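Local coordinates for thiamine-binding periplasmic protein (Escherichia coli, PDB 2QRY), which binds thiamine, thiamine phosphate and thiamine diphosphate with high affinity in the periplasm and serves the ThiBPQ ABC transporter in thiamine import, at residues A[91-96]-A[118-123]; A[250-255]-A[261-266]. One frame throughout, in Å; residues are numbered along the deposited sequence.

Contact 1: residues A[91-96]-A[118-123]; sequences DAASKT and DTFVPF
F120, beside V121 of strand 121-133, extends its ring to helix 90-96, where it meets A93 and S94. The turn about CA-CB leaves CG beside the backbone N, opposite the carbonyl carbon (chi1 -52°), which carries the ring toward the helix. Along one side of the ring, CE1 lies 3.8 Å from A93 CB. At the tip, CZ makes the closest approach, 3.3 Å to A93 CB, and the methyl comes in obliquely to the ring. The backbone N of S94 sits at the ring edge, near its plane, 3.8 Å from CZ. On the remaining side CE2 has S94 CB at 4.1 Å. In the alpha/beta fold of this periplasmic binding protein the ring lies between helix 90-96 and strand 243-252 of the sheet, where F120 touches V249 and A251. T119 CG2 stands over the centre of one ring face, 3.7 Å above the plane, and F99 meets the ring edge-to-face. The S94 hydroxyl turns back to its own helix: OG donates to D91 O at 3.3 Å, tilted 27° from the carbonyl plane. D91 O also accepts from K95 N, so two donors of the same helix share this one carbonyl oxygen.

Contact 2: residues A[250-255]-A[261-266]; sequences AARTAA and LAQKFL
L266 spreads its two methyls over A250 and R252: CD2 lies 3.8 Å from A250 CB, while CD1 approaches R252 at the backbone N, 3.7 Å away, and at CB. CG sits beside the backbone N of L266 (chi1 -67°), and the isobutyl group points from the helix to the strand. One turn earlier, A262 CB touches R252 CB at 3.8 Å, so the base of the arginine side chain is flanked by a methyl of A262 and a methyl of L266. Strand 243-252 is followed by helix 259-269, which folds back against the sheet of this periplasmic binding protein. Their local axes run nearly antiparallel, 161° apart, with a closest approach of 8.4 Å. On the same sheet A262 and L266 also touch V81 of strand 81-86. R252 and Q263 cross further out, but their modelled ends are doubtful, since R252 NE and Q263 NE2, both donors, stand 2.7 Å apart and cannot be hydrogen-bonded as built. Q263 NE2 has its acceptor in K101 O, a backbone oxygen of the chain before strand 121-133.

How the contacts relate
From the N terminus, the chain leaves helix 90-96 through 21 residues without helix or strand, and contact 1 closes that loop at the start of strand 121-133. Much later it returns along strand 243-252, and contact 2 closes a shorter connection onto helix 259-269, with five residues between its segments, two of them already helical. The contacts lie in series; neither nests in nor crosses the other. They join at the sheet, where strands 121-133 and 243-252 are antiparallel neighbours: V121 N lies 2.9 Å from A250 O, a probable hydrogen bond, and F120 CD1 packs 3.4 Å from A251 CB. Through the F120 ring and strand 243-252, helices 90-96 and 259-269 are tied to the same sheet.

Contact 1: residues A[91-96]-A[118-123]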
# COMPACT_ATOMS: atom_id res chain seq x y z
N ASP A 91 0.43 -2.69 14.85
CA ASP A 91 -0.10 -2.91 16.19
C ASP A 91 -1.23 -3.93 16.16
O ASP A 91 -1.25 -4.90 16.92
CB ASP A 91 -0.61 -1.59 16.77
CG ASP A 91 -0.66 -1.59 18.28
OD1 ASP A 91 0.42 -1.49 18.90
OD2 ASP A 91 -1.78 -1.69 18.84
N ALA A 92 -2.19 -3.69 15.26
CA ALA A 92 -3.35 -4.55 15.09
C ALA A 92 -2.93 -5.99 14.79
O ALA A 92 -3.50 -6.94 15.34
CB ALA A 92 -4.23 -4.02 13.97
N ALA A 93 -1.92 -6.14 13.93
CA ALA A 93 -1.42 -7.46 13.55
C ALA A 93 -0.76 -8.19 14.72
O ALA A 93 -1.11 -9.33 15.02
CB ALA A 93 -0.43 -7.34 12.40
N SER A 94 0.19 -7.54 15.39
CA SER A 94 0.88 -8.17 16.51
C SER A 94 -0.05 -8.52 17.68
O SER A 94 0.07 -9.59 18.27
CB SER A 94 2.02 -7.27 17.01
OG SER A 94 1.56 -6.27 17.90
N LYS A 95 -0.98 -7.63 18.01
CA LYS A 95 -1.91 -7.89 19.11
C LYS A 95 -2.72 -9.16 18.85
O LYS A 95 -3.27 -9.77 19.77
CB LYS A 95 -2.84 -6.71 19.32
N THR A 96 -2.77 -9.56 17.59
CA THR A 96 -3.51 -10.75 17.19
C THR A 96 -2.80 -12.02 17.64
O THR A 96 -3.44 -13.01 17.99
CB THR A 96 -3.72 -10.77 15.65
OG1 THR A 96 -5.02 -11.29 15.35
CG2 THR A 96 -2.68 -11.63 14.96
N ASP A 118 10.81 -6.82 15.21
CA ASP A 118 11.20 -8.22 15.20
C ASP A 118 10.29 -9.13 14.37
O ASP A 118 10.69 -10.23 13.98
CB ASP A 118 11.27 -8.74 16.64
N THR A 119 9.08 -8.66 14.10
CA THR A 119 8.10 -9.46 13.37
C THR A 119 7.85 -9.13 11.89
O THR A 119 7.98 -9.99 11.02
CB THR A 119 6.75 -9.43 14.10
OG1 THR A 119 6.94 -9.86 15.46
CG2 THR A 119 5.73 -10.35 13.42
N PHE A 120 7.48 -7.88 11.63
CA PHE A 120 7.16 -7.45 10.27
C PHE A 120 8.34 -6.87 9.49
O PHE A 120 8.98 -5.90 9.91
CB PHE A 120 6.00 -6.46 10.34
CG PHE A 120 4.83 -6.99 11.12
CD1 PHE A 120 4.00 -7.96 10.58
CD2 PHE A 120 4.62 -6.58 12.43
CE1 PHE A 120 2.98 -8.53 11.34
CE2 PHE A 120 3.59 -7.14 13.20
CZ PHE A 120 2.77 -8.12 12.65
N VAL A 121 8.62 -7.47 8.34
CA VAL A 121 9.72 -7.06 7.48
C VAL A 121 9.25 -6.22 6.29
O VAL A 121 8.40 -6.64 5.51
CB VAL A 121 10.46 -8.30 6.92
CG1 VAL A 121 11.72 -7.87 6.19
CG2 VAL A 121 10.79 -9.26 8.05
N PRO A 122 9.81 -5.01 6.14
CA PRO A 122 9.41 -4.15 5.02
C PRO A 122 9.96 -4.69 3.71
O PRO A 122 11.02 -5.32 3.69
CB PRO A 122 10.04 -2.80 5.37
CG PRO A 122 10.15 -2.83 6.85
CD PRO A 122 10.59 -4.25 7.13
N PHE A 123 9.25 -4.43 2.61
CA PHE A 123 9.72 -4.86 1.31
C PHE A 123 9.66 -3.70 0.30
O PHE A 123 10.24 -3.78 -0.78
CB PHE A 123 8.97 -6.11 0.81
CG PHE A 123 7.50 -5.91 0.55
CD1 PHE A 123 7.05 -5.33 -0.63
CD2 PHE A 123 6.55 -6.39 1.46
CE1 PHE A 123 5.70 -5.25 -0.92
CE2 PHE A 123 5.19 -6.31 1.18
CZ PHE A 123 4.76 -5.74 -0.01

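Contact 2: residues A[250-255]-A[261-266]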
# COMPACT_ATOMS: atom_id res chain seq x y z
N ALA A 250 5.73 -7.85 5.49
CA ALA A 250 5.37 -9.25 5.42
C ALA A 250 5.81 -9.89 6.74
O ALA A 250 6.72 -9.40 7.41
CB ALA A 250 6.07 -9.91 4.25
N ALA A 251 5.15 -10.98 7.12
CA ALA A 251 5.49 -11.70 8.34
C ALA A 251 5.06 -13.15 8.22
O ALA A 251 4.13 -13.48 7.46
CB ALA A 251 4.80 -11.05 9.53
N ARG A 252 5.73 -14.03 8.96
CA ARG A 252 5.40 -15.44 8.93
C ARG A 252 4.39 -15.71 10.04
O ARG A 252 4.42 -15.07 11.09
CB ARG A 252 6.66 -16.29 9.12
CG ARG A 252 7.23 -16.34 10.54
CD ARG A 252 8.59 -17.04 10.53
NE ARG A 252 8.90 -17.76 11.77
CZ ARG A 252 8.17 -18.77 12.25
NH1 ARG A 252 7.07 -19.18 11.62
NH2 ARG A 252 8.54 -19.37 13.38
N THR A 253 3.49 -16.66 9.81
CA THR A 253 2.47 -16.98 10.80
C THR A 253 3.01 -17.90 11.87
O THR A 253 3.92 -18.69 11.63
CB THR A 253 1.25 -17.65 10.13
OG1 THR A 253 1.67 -18.83 9.43
CG2 THR A 253 0.60 -16.67 9.14
N ALA A 254 2.45 -17.79 13.07
CA ALA A 254 2.88 -18.64 14.18
C ALA A 254 2.46 -20.09 13.91
O ALA A 254 3.17 -21.02 14.27
CB ALA A 254 2.27 -18.15 15.47
N ALA A 255 1.32 -20.26 13.24
CA ALA A 255 0.81 -21.59 12.93
C ALA A 255 1.44 -22.25 11.70
O ALA A 255 1.10 -23.38 11.34
CB ALA A 255 -0.71 -21.53 12.76
N LEU A 261 11.24 -22.37 5.81
CA LEU A 261 11.02 -21.80 4.48
C LEU A 261 10.46 -20.39 4.59
O LEU A 261 10.95 -19.46 3.94
CB LEU A 261 10.05 -22.65 3.68
CG LEU A 261 10.58 -23.45 2.50
CD1 LEU A 261 9.40 -23.94 1.66
CD2 LEU A 261 11.50 -22.59 1.64
N ALA A 262 9.41 -20.23 5.40
CA ALA A 262 8.78 -18.93 5.58
C ALA A 262 9.83 -17.88 5.88
O ALA A 262 9.78 -16.76 5.34
CB ALA A 262 7.77 -19.00 6.73
N GLN A 263 10.77 -18.23 6.74
CA GLN A 263 11.83 -17.32 7.13
C GLN A 263 12.87 -17.11 6.03
O GLN A 263 13.48 -16.04 5.95
CB GLN A 263 12.46 -17.81 8.43
CG GLN A 263 11.39 -17.96 9.50
CD GLN A 263 11.91 -18.43 10.84
OE1 GLN A 263 12.54 -19.49 10.94
NE2 GLN A 263 11.64 -17.65 11.88
N LYS A 264 13.07 -18.11 5.19
CA LYS A 264 14.02 -17.97 4.11
C LYS A 264 13.39 -17.05 3.07
O LYS A 264 14.08 -16.36 2.33
CB LYS A 264 14.37 -19.33 3.49
CG LYS A 264 15.09 -20.26 4.45
CD LYS A 264 16.08 -21.18 3.74
CE LYS A 264 15.39 -22.20 2.85
NZ LYS A 264 16.40 -23.11 2.22
N PHE A 265 12.06 -17.04 3.03
CA PHE A 265 11.36 -16.18 2.09
C PHE A 265 11.41 -14.74 2.56
O PHE A 265 11.55 -13.82 1.75
CB PHE A 265 9.90 -16.62 1.93
CG PHE A 265 9.10 -15.71 1.05
CD1 PHE A 265 8.39 -14.64 1.60
CD2 PHE A 265 9.10 -15.88 -0.33
CE1 PHE A 265 7.70 -13.76 0.79
CE2 PHE A 265 8.41 -15.00 -1.15
CZ PHE A 265 7.71 -13.94 -0.59
N LEU A 266 11.30 -14.54 3.87
CA LEU A 266 11.34 -13.19 4.44
C LEU A 266 12.73 -12.56 4.29
O LEU A 266 12.84 -11.36 4.04
CB LEU A 266 10.93 -13.23 5.91
CG LEU A 266 9.46 -13.60 6.18
CD1 LEU A 266 9.20 -13.69 7.67
CD2 LEU A 266 8.54 -12.56 5.54